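Local coordinates for putative uncharacterized protein (Emericella nidulans, PDB 3PGB) that probably oxidises primary amines, using a copper ion and a topaquinone cofactor formed from one of its own tyrosines, at residues 180-185 with 265-270; 136-139 with 144-147; 227-232 with 665-670. All blocks are in the same frame, centred on the assembly; numbering follows the deposited sequence.

Contact 1: 180-185 with 265-270. With MAN (alpha-D-mannopyranose), chain B.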
ATOM      1  N   VAL A 180       6.413   3.453  39.465  1.00 21.03           N
ATOM      2  CA  VAL A 180       5.198   2.763  39.903  1.00 21.22           C
ATOM      3  C   VAL A 180       5.392   1.245  40.056  1.00 21.52           C
ATOM      4  O   VAL A 180       4.509   0.559  40.576  1.00 21.39           O
ATOM      5  CB  VAL A 180       4.006   3.076  38.940  1.00 21.23           C
ATOM      6  CG1 VAL A 180       3.952   2.085  37.772  1.00 20.78           C
ATOM      7  CG2 VAL A 180       2.700   3.069  39.699  1.00 20.69           C
ATOM      8  N   GLU A 181       6.541   0.731  39.608  1.00 22.04           N
ATOM      9  CA  GLU A 181       6.885  -0.685  39.775  1.00 22.59           C
ATOM     10  C   GLU A 181       8.279  -0.868  40.381  1.00 22.69           C
ATOM     11  O   GLU A 181       9.167  -1.427  39.740  1.00 22.64           O
ATOM     12  CB  GLU A 181       6.794  -1.417  38.433  1.00 22.76           C
ATOM     13  CG  GLU A 181       5.402  -1.358  37.803  1.00 23.74           C
ATOM     14  CD  GLU A 181       5.158  -2.461  36.783  1.00 24.51           C
ATOM     15  OE1 GLU A 181       4.890  -2.128  35.609  1.00 24.33           O
ATOM     16  OE2 GLU A 181       5.228  -3.655  37.161  1.00 24.70           O
ATOM     17  N   PRO A 182       8.471  -0.408  41.629  1.00 22.99           N
ATOM     18  CA  PRO A 182       9.780  -0.480  42.271  1.00 23.26           C
ATOM     19  C   PRO A 182      10.093  -1.818  42.927  1.00 23.60           C
ATOM     20  O   PRO A 182      11.244  -2.054  43.298  1.00 23.64           O
ATOM     21  CB  PRO A 182       9.684   0.594  43.350  1.00 23.30           C
ATOM     22  CG  PRO A 182       8.260   0.577  43.748  1.00 23.14           C
ATOM     23  CD  PRO A 182       7.466   0.193  42.524  1.00 22.89           C
ATOM     24  N   ASP A 183       9.090  -2.680  43.074  1.00 24.15           N
ATOM     25  CA  ASP A 183       9.249  -3.929  43.826  1.00 24.75           C
ATOM     26  C   ASP A 183       9.011  -5.161  42.954  1.00 25.06           C
ATOM     27  O   ASP A 183       8.302  -6.079  43.348  1.00 25.22           O
ATOM     28  CB  ASP A 183       8.288  -3.934  45.017  1.00 24.69           C
ATOM     29  CG  ASP A 183       8.521  -2.771  45.954  1.00 24.83           C
ATOM     30  OD1 ASP A 183       9.587  -2.729  46.602  1.00 23.70           O
ATOM     31  OD2 ASP A 183       7.634  -1.896  46.043  1.00 25.87           O
ATOM     32  N   GLY A 184       9.631  -5.180  41.782  1.00 25.63           N
ATOM     33  CA  GLY A 184       9.437  -6.257  40.810  1.00 26.03           C
ATOM     34  C   GLY A 184       9.588  -7.661  41.369  1.00 26.37           C
ATOM     35  O   GLY A 184       8.812  -8.547  41.026  1.00 26.87           O
ATOM     36  N   GLU A 185      10.584  -7.870  42.226  1.00 26.57           N
ATOM     37  CA  GLU A 185      10.794  -9.175  42.862  1.00 26.62           C
ATOM     38  C   GLU A 185       9.832  -9.383  44.035  1.00 26.57           C
ATOM     39  O   GLU A 185       9.128 -10.388  44.074  1.00 26.86           O
ATOM     40  CB  GLU A 185      12.248  -9.336  43.329  1.00 26.61           C
ATOM     41  N   THR A 265      -0.461  -0.562  46.675  1.00 22.93           N
ATOM     42  CA  THR A 265      -0.039   0.796  47.000  1.00 23.03           C
ATOM     43  C   THR A 265       1.002   0.761  48.114  1.00 23.47           C
ATOM     44  O   THR A 265       0.820   0.081  49.131  1.00 23.38           O
ATOM     45  CB  THR A 265      -1.227   1.678  47.440  1.00 23.03           C
ATOM     46  OG1 THR A 265      -2.343   1.461  46.566  1.00 22.90           O
ATOM     47  CG2 THR A 265      -0.843   3.155  47.413  1.00 22.37           C
ATOM     48  N   GLY A 266       2.096   1.491  47.907  1.00 23.83           N
ATOM     49  CA  GLY A 266       3.206   1.511  48.853  1.00 23.96           C
ATOM     50  C   GLY A 266       4.138   0.338  48.652  1.00 24.22           C
ATOM     51  O   GLY A 266       3.866  -0.551  47.840  1.00 24.22           O
ATOM     52  N   ARG A 267       5.239   0.340  49.402  1.00 24.60           N
ATOM     53  CA  ARG A 267       6.279  -0.688  49.296  1.00 24.88           C
ATOM     54  C   ARG A 267       6.312  -1.650  50.489  1.00 25.35           C
ATOM     55  O   ARG A 267       7.294  -2.376  50.669  1.00 25.48           O
ATOM     56  CB  ARG A 267       7.654  -0.031  49.169  1.00 24.87           C
ATOM     57  CG  ARG A 267       7.763   1.043  48.102  1.00 24.21           C
ATOM     58  CD  ARG A 267       9.215   1.432  47.889  1.00 23.58           C
ATOM     59  NE  ARG A 267       9.990   0.322  47.339  1.00 23.82           N
ATOM     60  CZ  ARG A 267      11.287   0.365  47.042  1.00 23.24           C
ATOM     61  NH1 ARG A 267      11.999   1.468  47.229  1.00 22.91           N
ATOM     62  NH2 ARG A 267      11.877  -0.713  46.545  1.00 23.98           N
ATOM     63  N   ASP A 268       5.252  -1.651  51.299  1.00 25.88           N
ATOM     64  CA  ASP A 268       5.113  -2.583  52.424  1.00 26.17           C
ATOM     65  C   ASP A 268       4.083  -3.642  52.038  1.00 26.22           C
ATOM     66  O   ASP A 268       2.895  -3.332  51.936  1.00 26.30           O
ATOM     67  CB  ASP A 268       4.664  -1.836  53.685  1.00 26.30           C
ATOM     68  CG  ASP A 268       4.754  -2.691  54.953  1.00 27.21           C
ATOM     69  OD1 ASP A 268       4.405  -2.177  56.037  1.00 27.86           O
ATOM     70  OD2 ASP A 268       5.171  -3.869  54.878  1.00 28.29           O
ATOM     71  N   PRO A 269       4.526  -4.893  51.804  1.00 26.45           N
ATOM     72  CA  PRO A 269       3.571  -5.932  51.381  1.00 26.51           C
ATOM     73  C   PRO A 269       2.514  -6.320  52.424  1.00 26.64           C
ATOM     74  O   PRO A 269       1.513  -6.934  52.063  1.00 26.57           O
ATOM     75  CB  PRO A 269       4.467  -7.144  51.059  1.00 26.42           C
ATOM     76  CG  PRO A 269       5.847  -6.605  50.934  1.00 26.47           C
ATOM     77  CD  PRO A 269       5.912  -5.399  51.818  1.00 26.53           C
ATOM     78  N   SER A 270       2.732  -5.975  53.692  1.00 26.79           N
ATOM     79  CA  SER A 270       1.745  -6.260  54.741  1.00 27.01           C
ATOM     80  C   SER A 270       0.550  -5.295  54.677  1.00 26.83           C
ATOM     81  O   SER A 270      -0.464  -5.529  55.330  1.00 26.90           O
ATOM     82  CB  SER A 270       2.394  -6.251  56.144  1.00 27.05           C
ATOM     83  OG  SER A 270       2.535  -4.935  56.658  1.00 27.22           O
TER
HETATM   84  C1  MAN B   4      11.226  -2.451  55.309  1.00 35.53           C
HETATM   85  C2  MAN B   4      10.115  -3.280  54.680  1.00 35.45           C
HETATM   86  C3  MAN B   4       9.559  -2.522  53.472  1.00 35.31           C
HETATM   87  C4  MAN B   4       9.095  -1.143  53.911  1.00 34.94           C
HETATM   88  C5  MAN B   4      10.248  -0.387  54.561  1.00 34.66           C
HETATM   89  C6  MAN B   4       9.756   0.965  55.069  1.00 34.35           C
HETATM   90  O2  MAN B   4       9.120  -3.554  55.640  1.00 35.15           O
HETATM   91  O3  MAN B   4       8.510  -3.230  52.848  1.00 34.94           O
HETATM   92  O4  MAN B   4       8.628  -0.431  52.792  1.00 35.19           O
HETATM   93  O5  MAN B   4      10.776  -1.143  55.635  1.00 35.22           O
HETATM   94  O6  MAN B   4      10.771   1.651  55.764  1.00 34.12           O
HETATM   95  O   HOH W   1       5.269  -0.949  45.400  1.00 23.49           O

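Contact 2: 136-139 with 144-147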
ATOM      1  N   LEU A 136      18.167   8.257  36.342  1.00 19.24           N
ATOM      2  CA  LEU A 136      18.447   7.533  37.565  1.00 19.13           C
ATOM      3  C   LEU A 136      17.177   6.869  38.062  1.00 18.88           C
ATOM      4  O   LEU A 136      16.108   7.475  38.045  1.00 18.81           O
ATOM      5  CB  LEU A 136      19.000   8.488  38.625  1.00 19.16           C
ATOM      6  CG  LEU A 136      20.239   9.286  38.205  1.00 19.03           C
ATOM      7  CD1 LEU A 136      20.535  10.409  39.199  1.00 18.34           C
ATOM      8  CD2 LEU A 136      21.434   8.360  38.045  1.00 18.93           C
ATOM      9  N   ASN A 137      17.297   5.612  38.483  1.00 18.81           N
ATOM     10  CA  ASN A 137      16.213   4.920  39.168  1.00 18.63           C
ATOM     11  C   ASN A 137      16.501   4.994  40.654  1.00 18.69           C
ATOM     12  O   ASN A 137      17.331   4.250  41.172  1.00 18.95           O
ATOM     13  CB  ASN A 137      16.113   3.467  38.694  1.00 18.54           C
ATOM     14  CG  ASN A 137      14.825   2.784  39.140  1.00 18.61           C
ATOM     15  OD1 ASN A 137      14.009   3.365  39.864  1.00 19.87           O
ATOM     16  ND2 ASN A 137      14.637   1.542  38.707  1.00 16.27           N
ATOM     17  N   ASN A 138      15.848   5.926  41.333  1.00 18.92           N
ATOM     18  CA  ASN A 138      16.051   6.121  42.769  1.00 19.18           C
ATOM     19  C   ASN A 138      15.082   5.285  43.586  1.00 18.75           C
ATOM     20  O   ASN A 138      13.922   5.648  43.714  1.00 18.47           O
ATOM     21  CB  ASN A 138      15.887   7.595  43.133  1.00 19.40           C
ATOM     22  CG  ASN A 138      17.015   8.443  42.617  1.00 20.72           C
ATOM     23  OD1 ASN A 138      18.177   8.160  42.886  1.00 23.96           O
ATOM     24  ND2 ASN A 138      16.685   9.495  41.875  1.00 22.45           N
ATOM     25  N   ARG A 139      15.562   4.169  44.128  1.00 18.72           N
ATOM     26  CA  ARG A 139      14.729   3.286  44.944  1.00 18.89           C
ATOM     27  C   ARG A 139      15.195   3.171  46.402  1.00 18.79           C
ATOM     28  O   ARG A 139      14.731   2.303  47.139  1.00 18.67           O
ATOM     29  CB  ARG A 139      14.631   1.905  44.293  1.00 19.01           C
ATOM     30  CG  ARG A 139      13.921   1.921  42.951  1.00 19.59           C
ATOM     31  CD  ARG A 139      13.617   0.517  42.461  1.00 19.98           C
ATOM     32  NE  ARG A 139      14.781  -0.125  41.863  1.00 20.15           N
ATOM     33  CZ  ARG A 139      14.766  -1.332  41.309  1.00 20.76           C
ATOM     34  NH1 ARG A 139      13.642  -2.043  41.278  1.00 22.22           N
ATOM     35  NH2 ARG A 139      15.876  -1.833  40.783  1.00 20.56           N
ATOM     36  N   PRO A 144       9.836   5.967  45.566  1.00 20.42           N
ATOM     37  CA  PRO A 144      10.807   5.801  44.481  1.00 20.16           C
ATOM     38  C   PRO A 144      10.450   6.590  43.226  1.00 20.07           C
ATOM     39  O   PRO A 144       9.270   6.797  42.945  1.00 20.03           O
ATOM     40  CB  PRO A 144      10.773   4.298  44.198  1.00 20.11           C
ATOM     41  CG  PRO A 144       9.502   3.807  44.784  1.00 20.23           C
ATOM     42  CD  PRO A 144       9.219   4.680  45.944  1.00 20.44           C
ATOM     43  N   TYR A 145      11.467   7.039  42.494  1.00 19.97           N
ATOM     44  CA  TYR A 145      11.252   7.906  41.338  1.00 20.00           C
ATOM     45  C   TYR A 145      12.361   7.813  40.293  1.00 19.74           C
ATOM     46  O   TYR A 145      13.494   7.440  40.600  1.00 19.58           O
ATOM     47  CB  TYR A 145      11.088   9.362  41.789  1.00 20.07           C
ATOM     48  CG  TYR A 145      12.282   9.936  42.510  1.00 20.67           C
ATOM     49  CD1 TYR A 145      13.185  10.767  41.853  1.00 21.66           C
ATOM     50  CD2 TYR A 145      12.505   9.659  43.853  1.00 21.37           C
ATOM     51  CE1 TYR A 145      14.285  11.306  42.524  1.00 22.56           C
ATOM     52  CE2 TYR A 145      13.599  10.181  44.528  1.00 21.58           C
ATOM     53  CZ  TYR A 145      14.484  11.000  43.864  1.00 22.18           C
ATOM     54  OH  TYR A 145      15.557  11.516  44.542  1.00 22.71           O
ATOM     55  N   PHE A 146      12.005   8.144  39.053  1.00 19.56           N
ATOM     56  CA  PHE A 146      12.963   8.236  37.955  1.00 19.40           C
ATOM     57  C   PHE A 146      13.386   9.686  37.843  1.00 19.24           C
ATOM     58  O   PHE A 146      12.586  10.575  38.079  1.00 18.92           O
ATOM     59  CB  PHE A 146      12.341   7.757  36.641  1.00 19.30           C
ATOM     60  CG  PHE A 146      12.098   6.271  36.590  1.00 18.99           C
ATOM     61  CD1 PHE A 146      13.162   5.387  36.524  1.00 18.81           C
ATOM     62  CD2 PHE A 146      10.811   5.763  36.599  1.00 18.97           C
ATOM     63  CE1 PHE A 146      12.950   4.022  36.479  1.00 19.27           C
ATOM     64  CE2 PHE A 146      10.589   4.397  36.552  1.00 19.42           C
ATOM     65  CZ  PHE A 146      11.660   3.523  36.494  1.00 19.40           C
ATOM     66  N   ALA A 147      14.646   9.924  37.499  1.00 19.46           N
ATOM     67  CA  ALA A 147      15.179  11.281  37.451  1.00 19.62           C
ATOM     68  C   ALA A 147      15.953  11.546  36.157  1.00 19.79           C
ATOM     69  O   ALA A 147      17.023  10.976  35.945  1.00 19.78           O
ATOM     70  CB  ALA A 147      16.070  11.533  38.664  1.00 19.57           C
TER

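Contact 3: 227-232 with 665-670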
ATOM      1  N   LEU A 227      -0.244  -0.007  35.119  1.00 21.61           N
ATOM      2  CA  LEU A 227      -0.989  -0.375  36.312  1.00 21.85           C
ATOM      3  C   LEU A 227      -2.097   0.653  36.534  1.00 22.19           C
ATOM      4  O   LEU A 227      -1.984   1.804  36.102  1.00 21.99           O
ATOM      5  CB  LEU A 227      -0.066  -0.430  37.533  1.00 21.87           C
ATOM      6  CG  LEU A 227       1.114  -1.403  37.484  1.00 21.27           C
ATOM      7  CD1 LEU A 227       1.945  -1.289  38.756  1.00 20.75           C
ATOM      8  CD2 LEU A 227       0.626  -2.820  37.284  1.00 20.36           C
ATOM      9  N   TRP A 228      -3.176   0.226  37.188  1.00 22.67           N
ATOM     10  CA  TRP A 228      -4.307   1.116  37.460  1.00 23.05           C
ATOM     11  C   TRP A 228      -3.894   2.170  38.470  1.00 23.35           C
ATOM     12  O   TRP A 228      -3.291   1.847  39.495  1.00 23.54           O
ATOM     13  CB  TRP A 228      -5.510   0.333  37.989  1.00 23.07           C
ATOM     14  CG  TRP A 228      -6.335  -0.334  36.921  1.00 23.21           C
ATOM     15  CD1 TRP A 228      -5.985  -0.552  35.623  1.00 22.91           C
ATOM     16  CD2 TRP A 228      -7.633  -0.913  37.087  1.00 23.28           C
ATOM     17  NE1 TRP A 228      -6.990  -1.208  34.966  1.00 22.81           N
ATOM     18  CE2 TRP A 228      -8.014  -1.446  35.842  1.00 22.98           C
ATOM     19  CE3 TRP A 228      -8.512  -1.030  38.169  1.00 22.81           C
ATOM     20  CZ2 TRP A 228      -9.237  -2.078  35.641  1.00 22.51           C
ATOM     21  CZ3 TRP A 228      -9.724  -1.659  37.970  1.00 22.70           C
ATOM     22  CH2 TRP A 228     -10.076  -2.174  36.713  1.00 22.80           C
ATOM     23  N   GLN A 229      -4.228   3.423  38.169  1.00 23.73           N
ATOM     24  CA  GLN A 229      -3.764   4.573  38.944  1.00 24.08           C
ATOM     25  C   GLN A 229      -4.928   5.512  39.268  1.00 24.74           C
ATOM     26  O   GLN A 229      -4.905   6.697  38.945  1.00 24.40           O
ATOM     27  CB  GLN A 229      -2.655   5.308  38.174  1.00 23.87           C
ATOM     28  CG  GLN A 229      -1.386   4.484  37.983  1.00 23.08           C
ATOM     29  CD  GLN A 229      -0.525   4.972  36.829  1.00 22.35           C
ATOM     30  OE1 GLN A 229      -0.213   6.157  36.731  1.00 21.45           O
ATOM     31  NE2 GLN A 229      -0.128   4.052  35.955  1.00 21.80           N
ATOM     32  N   ASP A 230      -5.948   4.960  39.912  1.00 25.91           N
ATOM     33  CA  ASP A 230      -7.089   5.743  40.382  1.00 26.69           C
ATOM     34  C   ASP A 230      -6.826   6.277  41.790  1.00 26.94           C
ATOM     35  O   ASP A 230      -6.633   5.500  42.720  1.00 27.13           O
ATOM     36  CB  ASP A 230      -8.358   4.884  40.385  1.00 26.93           C
ATOM     37  CG  ASP A 230      -8.806   4.494  38.984  1.00 28.30           C
ATOM     38  OD1 ASP A 230      -9.071   5.410  38.167  1.00 29.55           O
ATOM     39  OD2 ASP A 230      -8.902   3.274  38.699  1.00 30.31           O
ATOM     40  N   ASP A 231      -6.777   7.601  41.921  1.00 27.33           N
ATOM     41  CA  ASP A 231      -6.887   8.284  43.220  1.00 27.73           C
ATOM     42  C   ASP A 231      -5.813   7.915  44.254  1.00 27.90           C
ATOM     43  O   ASP A 231      -6.133   7.550  45.391  1.00 27.78           O
ATOM     44  CB  ASP A 231      -8.281   8.032  43.814  1.00 27.85           C
ATOM     45  N   GLY A 232      -4.547   8.005  43.859  1.00 27.97           N
ATOM     46  CA  GLY A 232      -3.432   7.707  44.768  1.00 27.96           C
ATOM     47  C   GLY A 232      -3.059   6.235  44.882  1.00 27.80           C
ATOM     48  O   GLY A 232      -1.903   5.904  45.171  1.00 27.94           O
ATOM     49  N   GLN A 665       4.073   5.669  34.046  1.00 14.84           N
ATOM     50  CA  GLN A 665       4.275   5.669  35.492  1.00 14.88           C
ATOM     51  C   GLN A 665       3.333   6.637  36.198  1.00 15.06           C
ATOM     52  O   GLN A 665       3.076   6.488  37.391  1.00 14.75           O
ATOM     53  CB  GLN A 665       5.734   5.998  35.837  1.00 14.78           C
ATOM     54  CG  GLN A 665       6.747   5.043  35.220  1.00 14.19           C
ATOM     55  CD  GLN A 665       6.470   3.592  35.558  1.00 13.89           C
ATOM     56  OE1 GLN A 665       6.887   3.097  36.609  1.00 13.55           O
ATOM     57  NE2 GLN A 665       5.760   2.896  34.662  1.00 12.78           N
ATOM     58  N   ASP A 666       2.817   7.615  35.458  1.00 15.34           N
ATOM     59  CA  ASP A 666       1.923   8.623  36.021  1.00 15.54           C
ATOM     60  C   ASP A 666       0.956   9.128  34.937  1.00 15.87           C
ATOM     61  O   ASP A 666       1.086  10.239  34.415  1.00 15.44           O
ATOM     62  CB  ASP A 666       2.757   9.762  36.617  1.00 15.72           C
ATOM     63  CG  ASP A 666       1.984  10.608  37.609  1.00 15.45           C
ATOM     64  OD1 ASP A 666       0.739  10.626  37.552  1.00 15.43           O
ATOM     65  OD2 ASP A 666       2.638  11.265  38.448  1.00 15.46           O
ATOM     66  N   ILE A 667      -0.028   8.294  34.617  1.00 16.24           N
ATOM     67  CA  ILE A 667      -0.915   8.561  33.488  1.00 16.78           C
ATOM     68  C   ILE A 667      -1.800   9.794  33.690  1.00 17.22           C
ATOM     69  O   ILE A 667      -2.285  10.375  32.720  1.00 17.16           O
ATOM     70  CB  ILE A 667      -1.773   7.321  33.123  1.00 16.77           C
ATOM     71  CG1 ILE A 667      -2.818   7.017  34.199  1.00 16.53           C
ATOM     72  CG2 ILE A 667      -0.874   6.104  32.887  1.00 16.62           C
ATOM     73  CD1 ILE A 667      -3.494   5.657  34.023  1.00 16.21           C
ATOM     74  N   HIS A 668      -1.995  10.200  34.942  1.00 17.80           N
ATOM     75  CA  HIS A 668      -2.743  11.426  35.246  1.00 18.17           C
ATOM     76  C   HIS A 668      -1.876  12.689  35.198  1.00 18.24           C
ATOM     77  O   HIS A 668      -2.403  13.795  35.118  1.00 18.51           O
ATOM     78  CB  HIS A 668      -3.435  11.302  36.604  1.00 18.22           C
ATOM     79  CG  HIS A 668      -4.586  10.345  36.601  1.00 19.19           C
ATOM     80  ND1 HIS A 668      -5.837  10.687  36.131  1.00 20.53           N
ATOM     81  CD2 HIS A 668      -4.673   9.052  36.998  1.00 19.89           C
ATOM     82  CE1 HIS A 668      -6.646   9.646  36.245  1.00 20.89           C
ATOM     83  NE2 HIS A 668      -5.965   8.643  36.774  1.00 20.16           N
ATOM     84  N   ASN A 669      -0.555  12.519  35.254  1.00 18.36           N
ATOM     85  CA  ASN A 669       0.387  13.627  35.110  1.00 18.35           C
ATOM     86  C   ASN A 669       1.705  13.131  34.477  1.00 18.26           C
ATOM     87  O   ASN A 669       2.723  13.012  35.156  1.00 18.27           O
ATOM     88  CB  ASN A 669       0.625  14.292  36.474  1.00 18.32           C
ATOM     89  CG  ASN A 669       1.512  15.537  36.388  1.00 18.72           C
ATOM     90  OD1 ASN A 669       2.161  15.916  37.367  1.00 19.63           O
ATOM     91  ND2 ASN A 669       1.547  16.171  35.223  1.00 17.66           N
ATOM     92  N   PRO A 670       1.676  12.818  33.167  1.00 18.00           N
ATOM     93  CA  PRO A 670       2.853  12.294  32.474  1.00 17.85           C
ATOM     94  C   PRO A 670       3.895  13.374  32.173  1.00 17.86           C
ATOM     95  O   PRO A 670       3.521  14.532  31.977  1.00 17.88           O
ATOM     96  CB  PRO A 670       2.269  11.764  31.162  1.00 17.83           C
ATOM     97  CG  PRO A 670       1.074  12.585  30.926  1.00 17.77           C
ATOM     98  CD  PRO A 670       0.502  12.878  32.276  1.00 17.88           C
TER
HETATM   99  O   HOH W   2      -6.857   5.901  36.348  1.00 33.75           O

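Contact 1: 180-185 with 265-270
Arg267 grips Asp183 side-on, through NE and one terminal nitrogen, and both bonds converge on a single carboxylate oxygen. The salt bridge runs from NH2 of Arg267 to OD1 of Asp183 at 3.1 Å, and NE of Arg267 reaches the same OD1 at 3.2 Å. A bend of the arginine chain at chi3 (65°) brings this edge round to the carboxylate. OD1 lies almost in the guanidinium plane, but the two flat groups are turned 42° apart, and both nitrogens come from the same face of the carboxylate. The other oxygen, OD2 of Asp183, accepts a hydrogen bond from a water at 2.6 Å, and this water also donates to Gly266 O. Both segments are loops: 180-185 leads from strand 176-178 into helix 186-198, whereas the loop 265-270 joins strands 255-263 and 273-279, so the ion pair fastens two successive small antiparallel-sheet units of an amine oxidase subunit. The guanidinium is held further by Glu99 O and Thr141 O, and it makes a cation-pi contact with Trp100. On the glycan side, O3 of a mannose donates to Arg267 O at 2.6 Å and packs against Pro269 CD. Pro182 lays its CB over one guanidinium face, 4.0 Å from Arg267 CZ.

Contact 2: 136-139 with 144-147
Leu136 O is approached by two groups of the facing strand: Ala147 N makes a 2.9 Å hydrogen bond to it, and the CA of Phe146 comes to 3.2 Å of it in a weaker CA-H...O contact. Leu136 N returns a bond to Ala147 O, which completes one hydrogen-bonded pair. Two residues along, Asn138 and Tyr145 form the next such pair, with Asn138 N meeting Tyr145 O at 2.9 Å and Tyr145 N giving the return bond to Asn138 O. Between them stands the non-hydrogen-bonded pair of Asn137 and Phe146. This is a beta hairpin, made by strands 131-138 and 145-152, and it belongs to an antiparallel sheet that precedes the sheet containing strands 219-223 to 282-284; such a succession is consistent with the small N-terminal domains of copper amine oxidases. Strand 102-110 pairs with strand 131-138, and strand 176-178 with strand 145-152.

Side chains alternate between the two faces. On one, Tyr145 has its CG between backbone N and carbonyl carbon, chi1 61°, a setting that turns the ring back across the neighbouring strand. There Asn138 CB sits over a ring face, 3.8 Å from the centroid, as a CH-pi contact. Leu136 CB and Ala147 CB pack on this same face at 4.2 Å. On the opposite face Asn137 runs alongside Phe146, its CG 3.5 Å from CE1 of the ring, while its OD1 accepts from Asn179 ND2. The Phe146 ring also stacks with Tyr662. At the turn end of the hairpin, Arg139 CG meets Pro144 CB at 4.1 Å, the two side chains crossing at about a right angle.

Contact 3: 227-232 with 665-670
Gln229 carries the tight half of this contact by pushing its amide against the backbone and side chain of Ile667. Its OE1 accepts from Ile667 N at 3.0 Å, with a nearly straight N-H...O angle of 162° and the donor tilted from the carbonyl plane. Arg178 NH2 is a second donor to that oxygen. The other end of the amide is committed as well, since Gln229 NE2 gives bonds to Leu227 O, at 2.9 Å, and to Ser664 O; with partners on both the oxygen and the nitrogen, the buried group has little freedom to rotate. Ile667 packs across it: with CG1 between its backbone N and carbonyl carbon (chi1 69°), both branches face the amide, CG1 at 3.7 Å from Gln229 OE1 and CG2 at 3.8 Å from Gln229 NE2.

Ile667 and His668 are the two central residues of a type I beta turn, closed by a 2.9 Å bond from Asn669 N to Asp666 O. The turn belongs to the large catalytic beta-sandwich portion of the copper amine oxidase, whereas 227-232 links strands 219-223 and 235-242 of a smaller antiparallel sheet, so two units distant in sequence meet here.

At His668, which is exposed, the fit is looser. The ring turns its edge to Gln229 O, with CD2 3.1 Å away, and a water bridges the ring to Asp230: it lies 2.9 Å from His668 NE2 and donates to Asp230 OD1. Trp228 points away from the turn, packing on Trp565 and making a cation-pi contact with Arg571, both of the second subunit.

Overall arrangement
The three contacts form one connected region. The centres of contacts 1 and 2 lie about 14 Å apart, those of contacts 1 and 3 about 15 Å, and those of contacts 2 and 3 about 17 Å. Contacts 1 and 2 are joined by two probable hydrogen bonds, Arg267 NH1 to Arg139 O at 2.9 Å and Arg139 NH1 to Pro182 O at 3.1 Å, and by Pro144 packing on Pro182. Contact 1 joins contact 3 where Val180 N meets Gln665 OE1, also at 2.9 Å, and Leu227 packs on Glu181. Phe146 merely touches Gln665 between contacts 2 and 3. All lie away from the copper and topaquinone site; a glycan mannose borders contact 1.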